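Long-range contacts in endo-1,3-beta-glucanase, family GH16 (PDB 4CRQ), which probably hydrolyses internal beta-1,3-glucosidic bonds of laminarin-type glucans, this chain being the catalytic module of a longer secreted enzyme: residues A[37-42]-A[55-60]; A[76-82]-A[192-198]; A[92-96]-A[202-208]; A[119-123]-A[207-211]. The protein carries 1 engineered substitution. All blocks are in the same frame, centred on the assembly; numbering follows the deposited sequence.

Interaction 1: residues A[37-42]-A[55-60]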
# COMPACT_ATOMS: atom_id res chain seq x y z
N TYR A 37 -11.64 9.02 -7.97
CA TYR A 37 -12.81 8.40 -7.40
C TYR A 37 -12.62 6.86 -7.57
O TYR A 37 -12.54 6.38 -8.71
CB TYR A 37 -14.07 8.89 -8.13
CG TYR A 37 -15.40 8.44 -7.57
CD1 TYR A 37 -15.84 7.08 -7.64
CD2 TYR A 37 -16.27 9.37 -6.98
CE1 TYR A 37 -17.09 6.68 -7.12
CE2 TYR A 37 -17.52 8.98 -6.46
CZ TYR A 37 -17.92 7.65 -6.54
OH TYR A 37 -19.13 7.30 -6.03
N TYR A 38 -12.52 6.09 -6.47
CA TYR A 38 -12.32 4.65 -6.59
C TYR A 38 -13.59 3.95 -7.02
O TYR A 38 -14.68 4.29 -6.57
CB TYR A 38 -11.82 4.12 -5.27
CG TYR A 38 -10.37 4.48 -4.92
CD1 TYR A 38 -9.32 4.23 -5.82
CD2 TYR A 38 -10.06 5.05 -3.67
CE1 TYR A 38 -7.99 4.51 -5.51
CE2 TYR A 38 -8.74 5.35 -3.34
CZ TYR A 38 -7.71 5.08 -4.26
OH TYR A 38 -6.40 5.35 -3.97
N ARG A 39 -13.43 2.97 -7.91
CA ARG A 39 -14.56 2.10 -8.38
C ARG A 39 -14.12 0.66 -8.48
O ARG A 39 -12.93 0.37 -8.68
CB ARG A 39 -15.07 2.58 -9.75
CG ARG A 39 -15.42 4.10 -9.76
CD ARG A 39 -16.30 4.44 -10.96
NE ARG A 39 -17.63 3.80 -10.84
CZ ARG A 39 -18.36 3.33 -11.87
NH1 ARG A 39 -17.92 3.42 -13.13
NH2 ARG A 39 -19.56 2.78 -11.65
N ARG A 40 -15.09 -0.24 -8.36
CA ARG A 40 -14.83 -1.66 -8.49
C ARG A 40 -14.31 -1.97 -9.91
O ARG A 40 -13.41 -2.82 -10.06
CB ARG A 40 -16.11 -2.48 -8.21
CG ARG A 40 -16.01 -3.97 -8.52
CD ARG A 40 -15.02 -4.66 -7.59
NE ARG A 40 -14.85 -6.09 -7.87
CZ ARG A 40 -14.03 -6.59 -8.81
NH1 ARG A 40 -13.28 -5.80 -9.61
NH2 ARG A 40 -13.97 -7.91 -8.94
N GLU A 41 -14.87 -1.28 -10.92
CA GLU A 41 -14.58 -1.52 -12.35
C GLU A 41 -13.10 -1.41 -12.70
O GLU A 41 -12.62 -2.03 -13.66
CB GLU A 41 -15.37 -0.52 -13.23
CG GLU A 41 -15.40 -0.86 -14.72
CD GLU A 41 -16.29 0.06 -15.53
OE1 GLU A 41 -16.09 1.28 -15.57
OE2 GLU A 41 -17.22 -0.45 -16.17
N ASN A 42 -12.38 -0.62 -11.90
CA ASN A 42 -10.99 -0.37 -12.19
C ASN A 42 -10.00 -1.43 -11.72
O ASN A 42 -8.76 -1.25 -11.91
CB ASN A 42 -10.58 0.98 -11.60
CG ASN A 42 -11.28 2.15 -12.24
OD1 ASN A 42 -12.51 2.32 -12.10
ND2 ASN A 42 -10.54 2.96 -12.95
N LYS A 55 -7.61 5.87 -14.63
CA LYS A 55 -8.15 6.38 -15.88
C LYS A 55 -8.46 7.82 -15.76
O LYS A 55 -8.82 8.31 -14.68
CB LYS A 55 -9.47 5.65 -16.23
CG LYS A 55 -9.42 4.11 -16.39
CD LYS A 55 -10.81 3.47 -16.64
CE LYS A 55 -10.78 1.94 -16.53
NZ LYS A 55 -12.13 1.38 -16.88
N HIS A 56 -8.34 8.51 -16.90
CA HIS A 56 -8.87 9.84 -17.04
C HIS A 56 -10.33 9.61 -17.40
O HIS A 56 -10.65 9.24 -18.53
CB HIS A 56 -8.09 10.61 -18.10
CG HIS A 56 -8.62 12.00 -18.33
ND1 HIS A 56 -8.38 12.72 -19.45
CD2 HIS A 56 -9.43 12.79 -17.52
CE1 HIS A 56 -8.99 13.91 -19.36
NE2 HIS A 56 -9.63 13.96 -18.18
N GLU A 57 -11.22 9.80 -16.42
CA GLU A 57 -12.63 9.48 -16.56
C GLU A 57 -13.43 10.34 -15.61
O GLU A 57 -13.20 10.27 -14.40
CB GLU A 57 -12.88 7.98 -16.25
CG GLU A 57 -14.36 7.58 -16.22
CD GLU A 57 -14.66 6.22 -15.63
OE1 GLU A 57 -13.70 5.48 -15.30
OE2 GLU A 57 -15.88 5.90 -15.51
N ASN A 58 -14.36 11.12 -16.15
CA ASN A 58 -15.19 12.00 -15.30
C ASN A 58 -16.22 11.14 -14.57
O ASN A 58 -17.00 10.42 -15.21
CB ASN A 58 -15.82 13.11 -16.15
CG ASN A 58 -14.77 14.05 -16.75
OD1 ASN A 58 -13.80 14.42 -16.09
ND2 ASN A 58 -14.98 14.44 -18.00
N PHE A 59 -16.23 11.19 -13.23
CA PHE A 59 -17.18 10.39 -12.46
C PHE A 59 -17.36 11.00 -11.10
O PHE A 59 -16.37 11.24 -10.42
CB PHE A 59 -16.70 8.91 -12.25
CG PHE A 59 -17.80 8.02 -11.75
CD1 PHE A 59 -18.65 7.38 -12.67
CD2 PHE A 59 -18.04 7.84 -10.37
CE1 PHE A 59 -19.69 6.56 -12.24
CE2 PHE A 59 -19.09 7.01 -9.94
CZ PHE A 59 -19.92 6.37 -10.87
N GLY A 60 -18.60 11.25 -10.71
CA GLY A 60 -18.91 11.76 -9.37
C GLY A 60 -18.19 13.03 -8.97
O GLY A 60 -17.84 13.19 -7.80
O HOH W 1 -14.21 2.93 -14.16

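Interaction 2: residues A[76-82]-A[192-198]. With EDO (1,2-ethanediol), chain I.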
# COMPACT_ATOMS: atom_id res chain seq x y z
N SER A 76 -6.13 -10.90 8.32
CA SER A 76 -5.25 -9.97 9.03
C SER A 76 -4.17 -10.79 9.72
O SER A 76 -4.34 -12.02 9.99
CB SER A 76 -6.01 -9.05 10.01
OG SER A 76 -6.72 -9.82 10.96
N PHE A 77 -3.05 -10.11 10.00
CA PHE A 77 -1.81 -10.75 10.44
C PHE A 77 -1.17 -10.00 11.55
O PHE A 77 -1.15 -8.76 11.50
CB PHE A 77 -0.81 -10.85 9.24
CG PHE A 77 -1.43 -11.46 8.02
CD1 PHE A 77 -1.55 -12.88 7.89
CD2 PHE A 77 -1.97 -10.63 7.00
CE1 PHE A 77 -2.15 -13.43 6.76
CE2 PHE A 77 -2.58 -11.19 5.88
CZ PHE A 77 -2.68 -12.59 5.76
N LYS A 78 -0.65 -10.74 12.52
CA LYS A 78 0.21 -10.17 13.56
C LYS A 78 1.59 -10.76 13.33
O LYS A 78 1.82 -11.93 13.61
CB LYS A 78 -0.32 -10.44 14.96
CG LYS A 78 0.56 -9.87 16.07
CD LYS A 78 -0.08 -10.19 17.42
CE LYS A 78 0.90 -10.02 18.54
NZ LYS A 78 0.21 -9.98 19.85
N TYR A 79 2.51 -9.94 12.80
CA TYR A 79 3.89 -10.32 12.40
C TYR A 79 3.89 -11.10 11.08
O TYR A 79 2.87 -11.66 10.69
CB TYR A 79 4.68 -11.10 13.48
CG TYR A 79 4.54 -10.53 14.87
CD1 TYR A 79 4.71 -9.14 15.11
CD2 TYR A 79 4.26 -11.37 15.95
CE1 TYR A 79 4.58 -8.62 16.38
CE2 TYR A 79 4.13 -10.86 17.23
CZ TYR A 79 4.29 -9.49 17.44
OH TYR A 79 4.15 -9.05 18.70
N GLY A 80 5.03 -11.10 10.41
CA GLY A 80 5.25 -11.91 9.23
C GLY A 80 6.14 -11.28 8.20
O GLY A 80 6.61 -10.15 8.38
N LYS A 81 6.38 -12.03 7.13
CA LYS A 81 7.06 -11.48 5.95
C LYS A 81 5.89 -11.23 5.00
O LYS A 81 5.21 -12.20 4.59
CB LYS A 81 8.07 -12.45 5.37
CG LYS A 81 8.70 -11.97 4.10
CD LYS A 81 9.75 -12.98 3.66
CE LYS A 81 10.20 -12.68 2.25
NZ LYS A 81 11.19 -13.67 1.74
N ILE A 82 5.61 -9.96 4.67
CA ILE A 82 4.45 -9.60 3.86
C ILE A 82 5.02 -9.02 2.58
O ILE A 82 5.79 -8.01 2.61
CB ILE A 82 3.52 -8.60 4.58
CG1 ILE A 82 2.98 -9.20 5.91
CG2 ILE A 82 2.34 -8.15 3.69
CD1 ILE A 82 3.67 -8.67 7.14
N PHE A 192 2.09 -1.56 16.95
CA PHE A 192 2.61 -2.55 15.98
C PHE A 192 2.70 -3.98 16.53
O PHE A 192 3.25 -4.87 15.88
CB PHE A 192 3.93 -2.04 15.34
CG PHE A 192 3.73 -0.76 14.58
CD1 PHE A 192 3.21 -0.79 13.27
CD2 PHE A 192 4.05 0.48 15.17
CE1 PHE A 192 3.02 0.41 12.56
CE2 PHE A 192 3.86 1.68 14.47
CZ PHE A 192 3.34 1.64 13.16
N GLN A 193 2.13 -4.20 17.72
CA GLN A 193 2.02 -5.53 18.31
C GLN A 193 0.61 -6.11 18.15
O GLN A 193 0.21 -7.02 18.87
CB GLN A 193 2.38 -5.49 19.81
CG GLN A 193 3.72 -4.87 20.11
CD GLN A 193 4.88 -5.71 19.66
OE1 GLN A 193 4.79 -6.93 19.61
NE2 GLN A 193 5.98 -5.07 19.35
N ASN A 194 -0.14 -5.59 17.20
CA ASN A 194 -1.52 -5.99 16.94
C ASN A 194 -1.69 -6.54 15.52
O ASN A 194 -0.72 -6.51 14.73
CB ASN A 194 -2.46 -4.80 17.18
CG ASN A 194 -2.46 -4.30 18.63
OD1 ASN A 194 -2.52 -3.08 18.89
ND2 ASN A 194 -2.42 -5.22 19.59
N GLU A 195 -2.89 -7.03 15.19
CA GLU A 195 -3.17 -7.54 13.84
C GLU A 195 -3.42 -6.39 12.86
O GLU A 195 -4.09 -5.40 13.20
CB GLU A 195 -4.35 -8.51 13.80
CG GLU A 195 -4.05 -9.81 14.52
CD GLU A 195 -4.97 -10.96 14.14
OE1 GLU A 195 -5.69 -10.89 13.14
OE2 GLU A 195 -4.95 -11.96 14.85
N PHE A 196 -2.89 -6.54 11.65
CA PHE A 196 -3.03 -5.55 10.57
C PHE A 196 -3.60 -6.22 9.32
O PHE A 196 -3.28 -7.38 9.05
CB PHE A 196 -1.66 -4.93 10.18
CG PHE A 196 -1.12 -3.85 11.14
CD1 PHE A 196 -0.95 -4.07 12.52
CD2 PHE A 196 -0.74 -2.61 10.61
CE1 PHE A 196 -0.46 -3.06 13.34
CE2 PHE A 196 -0.23 -1.60 11.42
CZ PHE A 196 -0.09 -1.81 12.79
N PHE A 197 -4.42 -5.50 8.55
CA PHE A 197 -4.92 -6.00 7.25
C PHE A 197 -4.11 -5.33 6.12
O PHE A 197 -3.40 -4.33 6.36
CB PHE A 197 -6.44 -5.80 7.09
CG PHE A 197 -6.91 -4.36 7.18
CD1 PHE A 197 -6.96 -3.53 6.03
CD2 PHE A 197 -7.33 -3.81 8.43
CE1 PHE A 197 -7.40 -2.20 6.11
CE2 PHE A 197 -7.77 -2.48 8.51
CZ PHE A 197 -7.80 -1.68 7.35
N ILE A 198 -4.21 -5.86 4.90
CA ILE A 198 -3.43 -5.38 3.74
C ILE A 198 -4.27 -4.52 2.79
O ILE A 198 -5.50 -4.80 2.63
CB ILE A 198 -2.86 -6.61 2.99
CG1 ILE A 198 -1.86 -7.36 3.89
CG2 ILE A 198 -2.16 -6.22 1.66
CD1 ILE A 198 -1.45 -8.76 3.40
C1 EDO I . 9.91 -17.03 2.67
O1 EDO I . 10.38 -16.04 1.76
C2 EDO I . 10.28 -18.41 2.18
O2 EDO I . 11.70 -18.48 2.15

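Interaction 3: residues A[92-96]-A[202-208]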
# COMPACT_ATOMS: atom_id res chain seq x y z
N GLN A 92 3.50 11.67 -14.02
CA GLN A 92 3.25 12.74 -13.05
C GLN A 92 1.84 12.55 -12.50
O GLN A 92 0.88 12.40 -13.29
CB GLN A 92 3.46 14.14 -13.69
CG GLN A 92 3.63 15.31 -12.73
CD GLN A 92 4.82 15.16 -11.79
OE1 GLN A 92 4.74 15.62 -10.66
NE2 GLN A 92 5.90 14.49 -12.23
N GLY A 93 1.72 12.51 -11.17
CA GLY A 93 0.43 12.36 -10.49
C GLY A 93 0.17 10.96 -9.95
O GLY A 93 -0.64 10.81 -9.03
N LEU A 94 0.83 9.94 -10.51
CA LEU A 94 0.52 8.54 -10.11
C LEU A 94 1.08 8.21 -8.75
O LEU A 94 2.24 8.55 -8.46
CB LEU A 94 0.99 7.51 -11.16
CG LEU A 94 0.28 7.64 -12.53
CD1 LEU A 94 0.92 6.68 -13.51
CD2 LEU A 94 -1.24 7.43 -12.42
N TRP A 95 0.28 7.53 -7.92
CA TRP A 95 0.67 7.25 -6.54
C TRP A 95 0.24 5.86 -6.09
O TRP A 95 -0.73 5.73 -5.33
CB TRP A 95 0.18 8.41 -5.67
CG TRP A 95 0.55 8.37 -4.20
CD1 TRP A 95 1.52 7.58 -3.56
CD2 TRP A 95 -0.04 9.19 -3.16
NE1 TRP A 95 1.54 7.84 -2.22
CE2 TRP A 95 0.64 8.81 -1.91
CE3 TRP A 95 -1.04 10.16 -3.13
CZ2 TRP A 95 0.31 9.41 -0.68
CZ3 TRP A 95 -1.36 10.76 -1.90
CH2 TRP A 95 -0.70 10.39 -0.70
N PRO A 96 0.97 4.84 -6.55
CA PRO A 96 0.64 3.48 -6.15
C PRO A 96 1.14 3.16 -4.74
O PRO A 96 2.13 3.77 -4.27
CB PRO A 96 1.42 2.64 -7.18
CG PRO A 96 2.68 3.46 -7.43
CD PRO A 96 2.13 4.86 -7.50
N MET A 202 -4.02 2.57 -6.28
CA MET A 202 -3.23 3.56 -7.01
C MET A 202 -4.01 4.88 -6.99
O MET A 202 -5.08 4.97 -7.61
CB MET A 202 -2.86 3.15 -8.43
CG MET A 202 -1.91 4.18 -9.09
SD MET A 202 -0.99 3.48 -10.49
CE MET A 202 -2.28 2.77 -11.52
N ALA A 203 -3.50 5.88 -6.26
CA ALA A 203 -4.13 7.20 -6.22
C ALA A 203 -3.65 8.03 -7.42
O ALA A 203 -2.62 7.69 -8.05
CB ALA A 203 -3.83 7.90 -4.89
N VAL A 204 -4.40 9.09 -7.73
CA VAL A 204 -4.00 10.08 -8.73
C VAL A 204 -4.05 11.45 -8.03
O VAL A 204 -5.14 11.91 -7.60
CB VAL A 204 -4.89 10.09 -9.99
CG1 VAL A 204 -4.38 11.10 -11.01
CG2 VAL A 204 -4.99 8.68 -10.59
N GLY A 205 -2.88 12.10 -7.94
CA GLY A 205 -2.73 13.40 -7.25
C GLY A 205 -2.85 13.29 -5.74
O GLY A 205 -3.18 12.23 -5.18
N GLY A 206 -2.57 14.39 -5.06
CA GLY A 206 -2.63 14.41 -3.60
C GLY A 206 -1.48 15.23 -3.08
O GLY A 206 -0.63 15.68 -3.88
N ASP A 207 -1.46 15.42 -1.76
CA ASP A 207 -0.45 16.30 -1.14
C ASP A 207 0.98 15.94 -1.51
O ASP A 207 1.77 16.82 -1.87
CB ASP A 207 -0.65 16.34 0.39
CG ASP A 207 -2.01 16.89 0.79
OD1 ASP A 207 -2.57 17.75 0.06
OD2 ASP A 207 -2.52 16.47 1.84
N TRP A 208 1.28 14.65 -1.43
CA TRP A 208 2.61 14.13 -1.73
C TRP A 208 3.00 14.21 -3.20
O TRP A 208 3.97 14.92 -3.50
CB TRP A 208 2.78 12.73 -1.12
CG TRP A 208 4.17 12.15 -1.21
CD1 TRP A 208 5.39 12.84 -1.39
CD2 TRP A 208 4.55 10.75 -1.08
NE1 TRP A 208 6.45 11.97 -1.40
CE2 TRP A 208 6.02 10.70 -1.22
CE3 TRP A 208 3.85 9.56 -0.88
CZ2 TRP A 208 6.73 9.49 -1.16
CZ3 TRP A 208 4.57 8.36 -0.82
CH2 TRP A 208 5.98 8.32 -0.95

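Interaction 4: residues A[119-123]-A[207-211]. Engineered in segment 119-123: Ser120 (natural residue Glu).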
# COMPACT_ATOMS: atom_id res chain seq x y z
N MET A 119 5.43 -0.48 0.23
CA MET A 119 5.94 0.20 -0.94
C MET A 119 5.02 1.37 -1.24
O MET A 119 3.79 1.20 -1.24
CB MET A 119 5.98 -0.77 -2.15
CG MET A 119 6.47 -0.14 -3.48
SD MET A 119 5.31 0.96 -4.34
CE MET A 119 3.95 -0.15 -4.74
N SER A 120 5.60 2.55 -1.49
CA SER A 120 4.83 3.64 -2.13
C SER A 120 5.80 4.33 -3.11
O SER A 120 7.02 4.29 -2.95
CB SER A 120 4.20 4.61 -1.14
OG SER A 120 5.18 5.26 -0.39
N ARG A 121 5.23 4.92 -4.16
CA ARG A 121 6.02 5.65 -5.15
C ARG A 121 5.19 6.82 -5.64
O ARG A 121 3.97 6.72 -5.66
CB ARG A 121 6.39 4.73 -6.32
CG ARG A 121 7.29 5.40 -7.37
CD ARG A 121 7.33 4.58 -8.63
NE ARG A 121 8.20 5.18 -9.63
CZ ARG A 121 8.02 5.07 -10.94
NH1 ARG A 121 6.98 4.38 -11.43
NH2 ARG A 121 8.89 5.66 -11.76
N ILE A 122 5.86 7.90 -6.03
CA ILE A 122 5.15 9.01 -6.67
C ILE A 122 5.74 9.37 -8.03
O ILE A 122 6.97 9.26 -8.25
CB ILE A 122 5.09 10.29 -5.78
CG1 ILE A 122 6.51 10.74 -5.35
CG2 ILE A 122 4.15 10.07 -4.58
CD1 ILE A 122 6.59 12.16 -4.85
N ASN A 123 4.85 9.80 -8.92
CA ASN A 123 5.24 10.46 -10.19
C ASN A 123 6.18 9.56 -11.01
O ASN A 123 5.84 8.40 -11.21
CB ASN A 123 5.82 11.87 -9.90
CG ASN A 123 4.86 12.74 -9.11
OD1 ASN A 123 3.64 12.64 -9.29
ND2 ASN A 123 5.40 13.58 -8.23
N ASP A 207 -1.46 15.42 -1.76
CA ASP A 207 -0.45 16.30 -1.14
C ASP A 207 0.98 15.94 -1.51
O ASP A 207 1.77 16.82 -1.87
CB ASP A 207 -0.65 16.34 0.39
CG ASP A 207 -2.01 16.89 0.79
OD1 ASP A 207 -2.57 17.75 0.06
OD2 ASP A 207 -2.52 16.47 1.84
N TRP A 208 1.28 14.65 -1.43
CA TRP A 208 2.61 14.13 -1.73
C TRP A 208 3.00 14.21 -3.20
O TRP A 208 3.97 14.92 -3.50
CB TRP A 208 2.78 12.73 -1.12
CG TRP A 208 4.17 12.15 -1.21
CD1 TRP A 208 5.39 12.84 -1.39
CD2 TRP A 208 4.55 10.75 -1.08
NE1 TRP A 208 6.45 11.97 -1.40
CE2 TRP A 208 6.02 10.70 -1.22
CE3 TRP A 208 3.85 9.56 -0.88
CZ2 TRP A 208 6.73 9.49 -1.16
CZ3 TRP A 208 4.57 8.36 -0.82
CH2 TRP A 208 5.98 8.32 -0.95
N PRO A 209 2.27 13.52 -4.14
CA PRO A 209 2.71 13.59 -5.55
C PRO A 209 2.47 14.99 -6.18
O PRO A 209 3.14 15.33 -7.15
CB PRO A 209 1.85 12.54 -6.25
CG PRO A 209 0.59 12.48 -5.42
CD PRO A 209 1.06 12.69 -4.00
N GLY A 210 1.55 15.77 -5.61
CA GLY A 210 1.22 17.08 -6.17
C GLY A 210 -0.05 16.96 -6.99
O GLY A 210 -0.58 15.86 -7.15
N PHE A 211 -0.50 18.09 -7.52
CA PHE A 211 -1.81 18.18 -8.22
C PHE A 211 -1.77 18.29 -9.74
O PHE A 211 -2.80 18.48 -10.39
CB PHE A 211 -2.65 19.29 -7.53
CG PHE A 211 -2.79 19.04 -6.06
CD1 PHE A 211 -3.69 18.06 -5.60
CD2 PHE A 211 -2.00 19.75 -5.12
CE1 PHE A 211 -3.82 17.80 -4.24
CE2 PHE A 211 -2.14 19.49 -3.74
CZ PHE A 211 -3.04 18.51 -3.31

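Interaction 1: residues A[37-42]-A[55-60]
Phe59 is met by two side chains of segment 37-42, Tyr37 and Arg39. With Tyr37 it makes a T-shaped (edge-to-face) pair: the CD2–CE2 edge of Phe59 points at the face of the tyrosine, the centroids lie 4.9 Å apart and the planes are inclined at 67°. Tyr37 CE1 and Phe59 CE2 are the closest atoms of the pair, at 3.5 Å. Arg39 instead lies over a face of Phe59. A bend at its third torsion (chi3 67°) lets the guanidinium settle flat on the ring, planes 13° apart and centres 3.9 Å apart, an off-centre cation-pi stack. Arg39 CD adds a CH-pi contact 3.8 Å from the Phe59 centroid, so chain and head group together blanket one face.

In the beta-jelly roll of family GH16, strands 36-38 and 49-59 do not pair here with each other; both hydrogen-bond to strand 62-70, and the contact forms between side chains near the ends of the strands, at the protein surface.

The charged groups sit more loosely. Arg39 NH1 forms a long salt bridge with Glu57 OE2 (4.0 Å) and a second, also long, with Glu41 OE1 of its own segment, giving a small network in which one guanidinium probably offsets two carboxylates. Lys55 stretches its extended chain past the amide of Asn42.

A water lies 2.7 Å from Asn42 OD1 and 2.8 Å from Glu57 OE1 and probably bridges them. Both residues are also fixed from outside: Glu57 OE1 bonds to Thr65 OG1, and Asn42 ND2 to Thr53 O and Thr65 OG1.

Interaction 2: residues A[76-82]-A[192-198]
Phe77 and Phe196 form a single antiparallel bridge, a hydrogen-bonded pair in which Phe77 N reaches Phe196 O at 2.9 Å and Phe196 N returns to Phe77 O at 2.8 Å. It ties together the stretches leading into strands 80-87 and 196-204, which lie in different layers of the jelly roll.

To one side of the bridge, Ser76 OG donates to Glu195 OE1 over 2.6 Å, meeting the oxygen nearly along its C-O bond. The hydroxyl is brought there by a first torsion of 58°, which sets OG between the backbone N and the carbonyl carbon; Asn103 ND2 is its second partner. To the other side, the fully extended chain of Lys78 runs over the face of the Tyr79 ring and carries NZ to a weak bond with Gln193 O (3.1 Å). Tyr79 OH donates to Gln193 OE1, which lies at the ring edge; the modelled 2.4 Å is too short to be trusted as a length. Gln193 NE2 is held by Ala165 O.

Toward the interior, Ile198 CD1 touches both Phe77 CE2 (3.7 Å) and Ile82 CG2 (3.8 Å), beside Val229 and Phe98.

The polar side-chain bonds thus lie among the partly exposed and exposed residues on either side of the bridge, and the apolar contacts among buried ones. Asn194 O is buried by the contact with no partner in the model, probably at some cost in lost hydration.

Interaction 3: residues A[92-96]-A[202-208]
The Trp95 indole carries Trp208 CB over one face, toward its rim, and has Gly205 O in plane at its edge, 3.6 Å from CE3. The Trp208 ring stands almost perpendicular to it (planes at 89°), with Trp95 CZ2 in the plane at its edge and Trp95 NE1 only 3.2 Å from its CE3. Trp95 CG lies opposite the backbone N (chi1 -177°), which brings the indole beside Ala203 CB, 4.0 Å from CE3.

Strands 94-102 and 196-204 run antiparallel as neighbours in the GH16 jelly roll. Trp95 and Ala203 project from one face of the sheet. Leu94, Pro96, Met202 and Val204 project from the other, where Met202 packs on Met222 and Ile52 of strands 220-231 and 49-59; Pro96 CB approaches Met202 CG at 4.1 Å.

Replacing Trp95 by an alanine would probably open a gap beside Ala203 and leave the CE3 edge of Trp208 without its packing partner. Gly206, with backbone angles that call for glycine, passes close to Trp95 CZ3.

Trp95 and Ala203 exchange two backbone bonds, both 2.9 Å from N to O. Beyond them the strand ends close with Gly205 N bonding almost straight to Gly93 O, at 2.8 Å and 175°.

Interaction 4: residues A[119-123]-A[207-211]
Ile122 and Pro209 bring the two backbones nearest, CA to CA 5.3 Å, without any strand pairing: segment 119-123 runs off the end of strand 119-120, while 207-209 is a turn of helical backbone angles lacking regular helix bonds.

Ile122 covers one face of the Trp208 indole. Its CG2 methyl sits over the six-membered ring, 3.8 Å from the centroid, a CH-pi contact. The other branch, with CG1 between the backbone N and the carbonyl carbon (chi1 56°), carries CD1 over the pyrrole, 3.5 Å from Trp208 NE1. CG2 also touches Pro209 CB at 3.8 Å, so the isoleucine fills the angle between the two rings. In the plane of the indole, at its edge, Ser120 OG lies 3.2 Å from both Trp208 CZ3 and CH2.

Asn123 ND2 donates to Pro209 O over 3.1 Å at 159°; the donor lies in the carbonyl plane on a lone pair, and the oxygen is close to the amide plane. Asn123 OD1 meanwhile accepts from Gly93 N. With an alanine at Asn123, Pro209 O and Gly93 N would probably both lose their mate and the turn its tether.

Ser120 is engineered in place of a glutamate. That position closes the EIDxxE-type signature of family GH16, whose last glutamate is the general acid/base in relatives, so Trp208 probably borders the catalytic cleft.

Interactions 3 and 4 are practically one site: their centres are 4 Å apart, they share Asp207 and Trp208, and Asn123 OD1 stands 2.7 Å from Gly93 N. Both pack on Trp208, interaction 3 through Trp95 and interaction 4 through Ile122, beside the engineered Ser120 of the probable catalytic cleft. Interaction 1, centred 14 Å from interaction 3, touches it through Tyr38, whose OH packs on Ala203 CA. Interaction 2 lies on the far side of the chain's centre, its centre about 30 Å from that of interaction 1 and about 25 Å from those of interactions 3 and 4, yet strand 196-204 serves both interactions 2 and 3. The calcium site is separate: its ligand Glu10 has its side chain about 12 Å from that of Ile198.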